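Long-range contacts in exodeoxyribonuclease III (Methanosarcina mazei, PDB 5J8N), which probably cleaves DNA as a magnesium-dependent AP endonuclease and 3'-5' exonuclease of the ExoA family: residues A[5-10]-A[32-37]; A[150-155]-A[223-228]; A[62-67]-A[91-96]. The protein carries 3 engineered substitutions. All blocks are in the same frame, centred on the assembly; numbering follows the deposited sequence.

Contact 1: residues A[5-10]-A[32-37]; sequences NLISWN and DIVCVQ
The amide of Gln37 meets Ser8 at its nitrogen end. NE2 of Gln37 donates to OG of Ser8 over 2.9 Å, with the oxygen 21° out of the amide plane. The other end of the amide is bridged back by a water, which donates to Gln37 OE1 at 2.7 Å and accepts from Ser8 OG. The Ser8 hydroxyl therefore takes one bond and gives one. NE2 also donates to Asn109 OD1, which probably fixes the rotation of the amide. A bend at chi2 (89°) in Gln37 folds the amide back over the neighbouring strand. The second flat group is the carboxylate of Asp32. Its OD2 receives the backbone N of Asn5 at 2.8 Å, on the anti side and slightly out of plane.

Between these ends, 5-10 and 33-37 run as parallel strands at the middle of the six-stranded sheet of the DNase I-like fold. A beta-alpha-beta crossover with helices 14-18 and 22-27 joins them. Ile7 N donates to Ile33 O, and Cys35 N to Ile7 O. Trp9 N then donates to Cys35 O, and Gln37 N to Trp9 O at 2.9 Å.

Each face has its own packing. Ile7 and Val34 lie side by side, CG2 to CG2 at 3.8 Å, on the face with Trp9 and Val36. Phe22 and Leu26 of helix 22-27 cover parts of this face. On the other face Leu6 CD1 lies 3.9 Å from Ile33 CG2, and both side chains touch Leu107 of strand 106-111 in the second sheet. Asn10, a predicted magnesium ligand, also lies on this face. Its OD1 accepts from Asn12 N, and its amide nitrogen turns to Asp151.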
loop_
_atom_site.group_PDB
_atom_site.type_symbol
_atom_site.label_atom_id
_atom_site.label_comp_id
_atom_site.label_asym_id
_atom_site.label_seq_id
_atom_site.Cartn_x
_atom_site.Cartn_y
_atom_site.Cartn_z
ATOM N N ASN A 5 -3.419 14.970 -1.609
ATOM C CA ASN A 5 -3.051 14.149 -2.731
ATOM C C ASN A 5 -2.053 13.097 -2.200
ATOM O O ASN A 5 -0.946 13.464 -1.750
ATOM C CB ASN A 5 -2.433 15.024 -3.801
ATOM C CG ASN A 5 -2.231 14.291 -5.115
ATOM O OD1 ASN A 5 -2.434 13.082 -5.207
ATOM N ND2 ASN A 5 -1.792 15.028 -6.126
ATOM N N LEU A 6 -2.465 11.849 -2.184
ATOM C CA LEU A 6 -1.705 10.771 -1.621
ATOM C C LEU A 6 -1.143 9.847 -2.696
ATOM O O LEU A 6 -1.840 9.503 -3.660
ATOM C CB LEU A 6 -2.596 9.962 -0.675
ATOM C CG LEU A 6 -1.963 8.731 -0.012
ATOM C CD1 LEU A 6 -2.577 8.561 1.412
ATOM C CD2 LEU A 6 -2.133 7.522 -0.828
ATOM N N ILE A 7 0.123 9.430 -2.530
ATOM C CA ILE A 7 0.707 8.431 -3.429
ATOM C C ILE A 7 1.316 7.348 -2.553
ATOM O O ILE A 7 1.784 7.611 -1.436
ATOM C CB ILE A 7 1.716 9.090 -4.378
ATOM C CG1 ILE A 7 2.196 8.126 -5.486
ATOM C CG2 ILE A 7 2.954 9.677 -3.622
ATOM C CD1 ILE A 7 2.879 8.875 -6.642
ATOM N N SER A 8 1.257 6.111 -3.014
ATOM C CA SER A 8 1.671 4.921 -2.308
ATOM C C SER A 8 2.489 4.065 -3.241
ATOM O O SER A 8 2.074 3.856 -4.406
ATOM C CB SER A 8 0.428 4.183 -1.846
ATOM O OG SER A 8 0.741 2.918 -1.204
ATOM N N TRP A 9 3.634 3.576 -2.786
ATOM C CA TRP A 9 4.541 2.918 -3.690
ATOM C C TRP A 9 5.337 1.830 -2.983
ATOM O O TRP A 9 6.068 2.136 -2.031
ATOM C CB TRP A 9 5.526 3.964 -4.290
ATOM C CG TRP A 9 6.356 3.449 -5.457
ATOM C CD1 TRP A 9 6.146 2.326 -6.226
ATOM C CD2 TRP A 9 7.497 4.108 -6.014
ATOM N NE1 TRP A 9 7.114 2.255 -7.260
ATOM C CE2 TRP A 9 7.927 3.363 -7.140
ATOM C CE3 TRP A 9 8.149 5.295 -5.690
ATOM C CZ2 TRP A 9 9.040 3.722 -7.893
ATOM C CZ3 TRP A 9 9.238 5.683 -6.460
ATOM C CH2 TRP A 9 9.682 4.874 -7.554
ATOM N N ASN A 10 5.275 0.592 -3.487
ATOM C CA ASN A 10 6.221 -0.442 -3.045
ATOM C C ASN A 10 7.503 -0.259 -3.846
ATOM O O ASN A 10 7.475 -0.402 -5.095
ATOM C CB ASN A 10 5.638 -1.841 -3.263
ATOM C CG ASN A 10 6.630 -2.936 -2.934
ATOM O OD1 ASN A 10 7.835 -2.805 -3.194
ATOM N ND2 ASN A 10 6.133 -4.056 -2.359
ATOM N N ASP A 32 0.849 15.427 -0.893
ATOM C CA ASP A 32 0.706 15.735 0.519
ATOM C C ASP A 32 1.153 14.580 1.424
ATOM O O ASP A 32 1.635 14.819 2.518
ATOM C CB ASP A 32 -0.744 16.087 0.849
ATOM C CG ASP A 32 -1.199 17.306 0.080
ATOM O OD1 ASP A 32 -0.825 18.417 0.479
ATOM O OD2 ASP A 32 -1.881 17.169 -0.944
ATOM N N ILE A 33 0.956 13.369 0.950
ATOM C CA ILE A 33 1.356 12.171 1.664
ATOM C C ILE A 33 1.986 11.234 0.712
ATOM O O ILE A 33 1.464 11.018 -0.390
ATOM C CB ILE A 33 0.134 11.516 2.354
ATOM C CG1 ILE A 33 -0.562 12.499 3.303
ATOM C CG2 ILE A 33 0.576 10.221 3.080
ATOM C CD1 ILE A 33 -1.889 11.922 3.891
ATOM N N VAL A 34 3.158 10.709 1.086
ATOM C CA VAL A 34 3.873 9.701 0.259
ATOM C C VAL A 34 4.097 8.490 1.177
ATOM O O VAL A 34 4.788 8.608 2.202
ATOM C CB VAL A 34 5.227 10.251 -0.213
ATOM C CG1 VAL A 34 6.017 9.169 -1.006
ATOM C CG2 VAL A 34 5.049 11.519 -1.070
ATOM N N CYS A 35 3.502 7.391 0.800
ATOM C CA CYS A 35 3.655 6.124 1.540
ATOM C C CYS A 35 4.549 5.202 0.744
ATOM O O CYS A 35 4.313 5.009 -0.468
ATOM C CB CYS A 35 2.305 5.433 1.792
ATOM S SG CYS A 35 1.265 6.354 2.948
ATOM N N VAL A 36 5.515 4.565 1.397
ATOM C CA VAL A 36 6.388 3.577 0.748
ATOM C C VAL A 36 6.246 2.255 1.480
ATOM O O VAL A 36 6.101 2.190 2.734
ATOM C CB VAL A 36 7.853 4.039 0.670
ATOM C CG1 VAL A 36 7.981 5.234 -0.301
ATOM C CG2 VAL A 36 8.459 4.338 2.031
ATOM N N GLN A 37 6.278 1.177 0.706
ATOM C CA GLN A 37 6.324 -0.191 1.256
ATOM C C GLN A 37 7.555 -0.915 0.781
ATOM O O GLN A 37 8.125 -0.680 -0.296
ATOM C CB GLN A 37 5.081 -1.004 0.900
ATOM C CG GLN A 37 3.796 -0.294 1.330
ATOM C CD GLN A 37 3.276 0.619 0.246
ATOM O OE1 GLN A 37 3.426 0.324 -0.946
ATOM N NE2 GLN A 37 2.641 1.715 0.630
HETATM O O HOH W 1 1.620 0.439 -2.962
#

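Contact 2: residues A[150-155]-A[223-228]; sequences GDVNTA and YVFVSE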
loop_
_atom_site.group_PDB
_atom_site.type_symbol
_atom_site.label_atom_id
_atom_site.label_comp_id
_atom_site.label_asym_id
_atom_site.label_seq_id
_atom_site.Cartn_x
_atom_site.Cartn_y
_atom_site.Cartn_z
ATOM N N GLY A 150 -1.546 0.430 0.142
ATOM C CA GLY A 150 -0.343 -0.384 0.131
ATOM C C GLY A 150 -0.471 -1.535 -0.817
ATOM O O GLY A 150 -1.303 -1.572 -1.743
ATOM N N ASP A 151 0.448 -2.476 -0.616
ATOM C CA ASP A 151 0.643 -3.626 -1.489
ATOM C C ASP A 151 -0.084 -4.777 -0.859
ATOM O O ASP A 151 0.378 -5.323 0.159
ATOM C CB ASP A 151 2.135 -3.862 -1.621
ATOM C CG ASP A 151 2.494 -5.077 -2.388
ATOM O OD1 ASP A 151 1.622 -5.764 -2.941
ATOM O OD2 ASP A 151 3.725 -5.372 -2.449
ATOM N N VAL A 152 -1.224 -5.119 -1.449
ATOM C CA VAL A 152 -2.071 -6.196 -0.925
ATOM C C VAL A 152 -1.490 -7.549 -1.350
ATOM O O VAL A 152 -1.852 -8.586 -0.783
ATOM C CB VAL A 152 -3.497 -5.958 -1.464
ATOM C CG1 VAL A 152 -4.457 -7.095 -1.102
ATOM C CG2 VAL A 152 -4.011 -4.618 -0.924
ATOM N N ASN A 153 -0.630 -7.575 -2.380
ATOM C CA ASN A 153 -0.046 -8.831 -2.874
ATOM C C ASN A 153 -1.096 -9.818 -3.377
ATOM O O ASN A 153 -0.817 -11.022 -3.471
ATOM C CB ASN A 153 0.888 -9.489 -1.824
ATOM C CG ASN A 153 2.337 -9.124 -2.048
ATOM O OD1 ASN A 153 2.840 -9.258 -3.161
ATOM N ND2 ASN A 153 2.988 -8.572 -1.022
ATOM N N THR A 154 -2.252 -9.276 -3.810
ATOM C CA THR A 154 -3.306 -10.064 -4.451
ATOM C C THR A 154 -3.979 -9.227 -5.512
ATOM O O THR A 154 -4.194 -8.016 -5.275
ATOM C CB THR A 154 -4.384 -10.518 -3.393
ATOM O OG1 THR A 154 -3.748 -11.342 -2.406
ATOM C CG2 THR A 154 -5.498 -11.346 -4.037
ATOM N N ALA A 155 -4.258 -9.840 -6.670
ATOM C CA ALA A 155 -5.088 -9.235 -7.713
ATOM C C ALA A 155 -6.514 -9.696 -7.460
ATOM O O ALA A 155 -6.787 -10.895 -7.448
ATOM C CB ALA A 155 -4.579 -9.689 -9.125
ATOM N N TYR A 223 -3.239 -0.837 -3.967
ATOM C CA TYR A 223 -4.590 -0.288 -3.871
ATOM C C TYR A 223 -4.630 0.855 -2.867
ATOM O O TYR A 223 -3.767 0.935 -1.975
ATOM C CB TYR A 223 -5.563 -1.359 -3.369
ATOM C CG TYR A 223 -5.683 -2.634 -4.168
ATOM C CD1 TYR A 223 -4.694 -3.621 -4.105
ATOM C CD2 TYR A 223 -6.845 -2.899 -4.902
ATOM C CE1 TYR A 223 -4.812 -4.813 -4.807
ATOM C CE2 TYR A 223 -6.981 -4.102 -5.635
ATOM C CZ TYR A 223 -5.961 -5.053 -5.529
ATOM O OH TYR A 223 -6.143 -6.249 -6.195
ATOM N N VAL A 224 -5.642 1.687 -3.001
ATOM C CA VAL A 224 -6.018 2.527 -1.860
ATOM C C VAL A 224 -7.477 2.256 -1.618
ATOM O O VAL A 224 -8.338 2.445 -2.492
ATOM C CB VAL A 224 -5.752 4.041 -2.048
ATOM C CG1 VAL A 224 -6.014 4.768 -0.739
ATOM C CG2 VAL A 224 -4.312 4.306 -2.536
ATOM N N PHE A 225 -7.812 1.788 -0.422
ATOM C CA PHE A 225 -9.180 1.547 0.006
ATOM C C PHE A 225 -9.654 2.657 0.898
ATOM O O PHE A 225 -8.844 3.269 1.621
ATOM C CB PHE A 225 -9.295 0.234 0.770
ATOM C CG PHE A 225 -8.716 -0.943 0.040
ATOM C CD1 PHE A 225 -9.450 -1.576 -0.972
ATOM C CD2 PHE A 225 -7.469 -1.384 0.350
ATOM C CE1 PHE A 225 -8.902 -2.693 -1.650
ATOM C CE2 PHE A 225 -6.907 -2.498 -0.313
ATOM C CZ PHE A 225 -7.636 -3.128 -1.339
ATOM N N VAL A 226 -10.931 2.945 0.835
ATOM C CA VAL A 226 -11.529 3.899 1.817
ATOM C C VAL A 226 -12.745 3.270 2.428
ATOM O O VAL A 226 -13.482 2.509 1.793
ATOM C CB VAL A 226 -11.875 5.266 1.196
ATOM C CG1 VAL A 226 -10.580 5.948 0.655
ATOM C CG2 VAL A 226 -12.967 5.157 0.098
ATOM N N SER A 227 -12.986 3.574 3.696
ATOM C CA SER A 227 -14.282 3.241 4.278
ATOM C C SER A 227 -15.380 4.005 3.542
ATOM O O SER A 227 -15.159 5.096 2.998
ATOM C CB SER A 227 -14.298 3.566 5.767
ATOM O OG SER A 227 -13.789 4.886 5.987
ATOM N N GLU A 228 -16.565 3.418 3.514
ATOM C CA GLU A 228 -17.689 3.982 2.771
ATOM C C GLU A 228 -18.000 5.415 3.152
ATOM O O GLU A 228 -18.453 6.187 2.300
ATOM C CB GLU A 228 -18.943 3.086 3.011
ATOM C CG GLU A 228 -20.276 3.690 2.584
ATOM C CD GLU A 228 -20.385 3.818 1.101
ATOM O OE1 GLU A 228 -21.114 4.739 0.636
ATOM O OE2 GLU A 228 -19.759 2.984 0.400
#
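Tyr223 reaches along the 150-155 loop and touches it from ring to hydroxyl. From CB, CG stands anti to the tyrosine's own carbonyl carbon (chi1 -58°), which lays the ring along the loop, toward Val152 and Thr154. CG lies 4.2 Å from Val152 CG2. The next atom, CD1, is the closest to this methyl, at 3.4 Å, and also meets Val152 CB. The valine and tyrosine side chains cross at about a right angle. CE1 runs on past Val152 CB to Thr154 O, 3.3 Å away and near the ring plane. At the tip, Tyr223 OH donates to Thr154 O over 2.8 Å, 21° out of the carbonyl plane, and lies 3.5 Å from Ala155 CA.

The backbones join at one antiparallel hydrogen-bonded pair. Gly150 N donates to Tyr223 O, and Tyr223 N to Gly150 O at 3.0 Å. This pair continues the pairing of strands 146-149 and 218-227 in the second sheet of the fold. The corner at Gly150 opens the Gly-Asp-Val-Asn sequence that carries Asp151 and Asn153, both predicted to act in catalysis.

Val152 CG2 also reaches the edge of the Phe225 ring, 3.6 Å from CE2. Met181 of helix 175-186 packs on Tyr223, and Leu185 on Phe225.

Contact 3: residues A[62-67]-A[91-96]; sequences SAEQNG and FDREGR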
loop_
_atom_site.group_PDB
_atom_site.type_symbol
_atom_site.label_atom_id
_atom_site.label_comp_id
_atom_site.label_asym_id
_atom_site.label_seq_id
_atom_site.Cartn_x
_atom_site.Cartn_y
_atom_site.Cartn_z
ATOM N N SER A 62 10.560 -0.616 10.903
ATOM C CA SER A 62 11.435 -1.688 10.416
ATOM C C SER A 62 11.012 -3.041 10.962
ATOM O O SER A 62 10.540 -3.150 12.128
ATOM C CB SER A 62 12.858 -1.475 10.890
ATOM O OG SER A 62 13.657 -0.607 10.073
ATOM N N ALA A 63 11.227 -4.081 10.156
ATOM C CA ALA A 63 11.103 -5.433 10.624
ATOM C C ALA A 63 12.221 -5.771 11.559
ATOM O O ALA A 63 13.276 -5.130 11.550
ATOM C CB ALA A 63 11.125 -6.403 9.446
ATOM N N GLU A 64 12.029 -6.810 12.386
ATOM C CA GLU A 64 13.128 -7.363 13.160
ATOM C C GLU A 64 14.199 -7.984 12.282
ATOM O O GLU A 64 15.365 -7.788 12.524
ATOM C CB GLU A 64 12.599 -8.402 14.175
ATOM C CG GLU A 64 11.729 -7.770 15.257
ATOM C CD GLU A 64 11.428 -8.694 16.444
ATOM O OE1 GLU A 64 11.499 -9.944 16.307
ATOM O OE2 GLU A 64 11.094 -8.142 17.518
ATOM N N GLN A 65 13.767 -8.682 11.238
ATOM C CA GLN A 65 14.694 -9.256 10.273
ATOM C C GLN A 65 15.329 -8.111 9.443
ATOM O O GLN A 65 14.638 -7.264 8.916
ATOM C CB GLN A 65 13.949 -10.255 9.397
ATOM C CG GLN A 65 14.828 -10.905 8.342
ATOM C CD GLN A 65 14.040 -11.790 7.410
ATOM O OE1 GLN A 65 12.975 -12.313 7.767
ATOM N NE2 GLN A 65 14.544 -11.949 6.198
ATOM N N ASN A 66 16.650 -8.118 9.339
ATOM C CA ASN A 66 17.326 -7.082 8.571
ATOM C C ASN A 66 17.139 -7.288 7.066
ATOM O O ASN A 66 17.066 -8.434 6.603
ATOM C CB ASN A 66 18.806 -7.090 8.882
ATOM C CG ASN A 66 19.060 -6.917 10.351
ATOM O OD1 ASN A 66 18.450 -6.047 10.979
ATOM N ND2 ASN A 66 19.932 -7.754 10.921
ATOM N N GLY A 67 16.999 -6.203 6.316
ATOM C CA GLY A 67 16.808 -6.240 4.876
ATOM C C GLY A 67 15.461 -6.767 4.399
ATOM O O GLY A 67 15.324 -7.368 3.301
ATOM N N PHE A 91 2.668 -10.199 14.076
ATOM C CA PHE A 91 2.591 -9.375 12.875
ATOM C C PHE A 91 3.422 -8.110 13.016
ATOM O O PHE A 91 4.127 -7.686 12.037
ATOM C CB PHE A 91 1.108 -9.011 12.560
ATOM C CG PHE A 91 0.237 -10.220 12.390
ATOM C CD1 PHE A 91 0.627 -11.244 11.522
ATOM C CD2 PHE A 91 -0.937 -10.386 13.115
ATOM C CE1 PHE A 91 -0.134 -12.386 11.370
ATOM C CE2 PHE A 91 -1.688 -11.563 12.988
ATOM C CZ PHE A 91 -1.282 -12.575 12.110
ATOM N N ASP A 92 3.435 -7.492 14.186
ATOM C CA ASP A 92 4.146 -6.217 14.351
ATOM C C ASP A 92 5.646 -6.431 14.119
ATOM O O ASP A 92 6.302 -5.512 13.554
ATOM C CB ASP A 92 3.896 -5.603 15.758
ATOM C CG ASP A 92 2.431 -5.212 15.989
ATOM O OD1 ASP A 92 1.628 -5.327 15.103
ATOM O OD2 ASP A 92 2.149 -4.838 17.132
ATOM N N ARG A 93 6.174 -7.601 14.432
ATOM C CA ARG A 93 7.615 -7.822 14.369
ATOM C C ARG A 93 8.114 -7.860 12.905
ATOM O O ARG A 93 9.326 -7.887 12.667
ATOM C CB ARG A 93 8.010 -9.108 15.100
ATOM C CG ARG A 93 7.899 -10.416 14.292
ATOM C CD ARG A 93 8.625 -11.636 14.965
ATOM N NE ARG A 93 7.855 -12.259 16.041
ATOM C CZ ARG A 93 7.510 -13.551 16.105
ATOM N NH1 ARG A 93 7.855 -14.406 15.154
ATOM N NH2 ARG A 93 6.809 -13.990 17.136
ATOM N N GLU A 94 7.200 -7.891 11.946
ATOM C CA GLU A 94 7.604 -7.881 10.535
ATOM C C GLU A 94 7.556 -6.497 9.916
ATOM O O GLU A 94 7.896 -6.339 8.747
ATOM C CB GLU A 94 6.766 -8.871 9.737
ATOM C CG GLU A 94 7.077 -10.314 10.151
ATOM C CD GLU A 94 6.693 -11.353 9.096
ATOM O OE1 GLU A 94 6.209 -11.021 7.986
ATOM O OE2 GLU A 94 6.811 -12.572 9.451
ATOM N N GLY A 95 7.189 -5.480 10.672
ATOM C CA GLY A 95 7.289 -4.096 10.182
ATOM C C GLY A 95 6.526 -3.812 8.924
ATOM O O GLY A 95 7.029 -3.096 8.014
ATOM N N ARG A 96 5.271 -4.259 8.897
ATOM C CA ARG A 96 4.420 -4.169 7.728
ATOM C C ARG A 96 3.315 -3.152 7.829
ATOM O O ARG A 96 2.565 -3.009 6.871
ATOM C CB ARG A 96 3.738 -5.537 7.493
ATOM C CG ARG A 96 4.687 -6.635 7.140
ATOM C CD ARG A 96 3.887 -7.933 6.973
ATOM N NE ARG A 96 4.878 -8.906 6.595
ATOM C CZ ARG A 96 5.368 -9.007 5.384
ATOM N NH1 ARG A 96 4.880 -8.249 4.409
ATOM N NH2 ARG A 96 6.336 -9.911 5.133
HETATM O O HOH W 2 10.857 -9.719 10.819
#
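One direct hydrogen bond joins the loop 62-67 to the turn 92-95. Glu64 N donates to Arg93 O over 2.9 Å, and the bond is nearly straight (177°). A water adds a second link: it donates to the same Arg93 O at 3.0 Å and accepts from Gln65 N. This carbonyl thus serves two donors.

The van der Waals contacts lie beside these bonds. Ala63 CB sits 3.3 Å from Glu94 O, a carbonyl that also accepts from Ser69 OG. Glu64 CD lies 3.7 Å from Arg93 CB. Gly95 has no side chain, and the backbone of Ser62 and Ala63 fills the place where one would stand. Ala63 CA and Gly95 CA are therefore only 4.1 Å apart.

Helix 89-92 gives way here to a type I beta turn, Asp92 to Gly95. Gly95 closes the turn and is the first residue to leave helical backbone angles, with positive phi (58°). The turn packs on the loop between strands 57-61 and 71-75.

No salt bridge joins the two segments. In one of its two modelled conformers, Arg93 NE pairs with Glu89. Glu64 OE1, 4.3 Å from this Arg93 NE, lies well out of the guanidinium plane, so only the charges attract. Within 91-96, Glu94 OE1 takes both NE and NH2 of Arg96. The same oxygen pairs with Arg121.

Contacts 1 and 2 meet at the predicted catalytic centre, their centres about 13 Å apart. They belong to the two different sheets of the fold. Asn10 ND2 lies 2.7 Å from Asp151 OD2, a probable hydrogen bond, and Gln37 NE2 packs 3.7 Å from Gly150 CA. Contact 1 is close to the bound magnesium ion, about 4 Å from the Asn10 side chain. The metal ligands Asn12 and Glu38 follow soon after its two strands. Contact 3 lies apart, its centre about 19 Å from that of contact 1 and about 20 Å from that of contact 2. Its link to the site is indirect: Arg96 NH1 donates to the backbone O of Tyr111, a predicted active-site residue whose side chain touches Asn10.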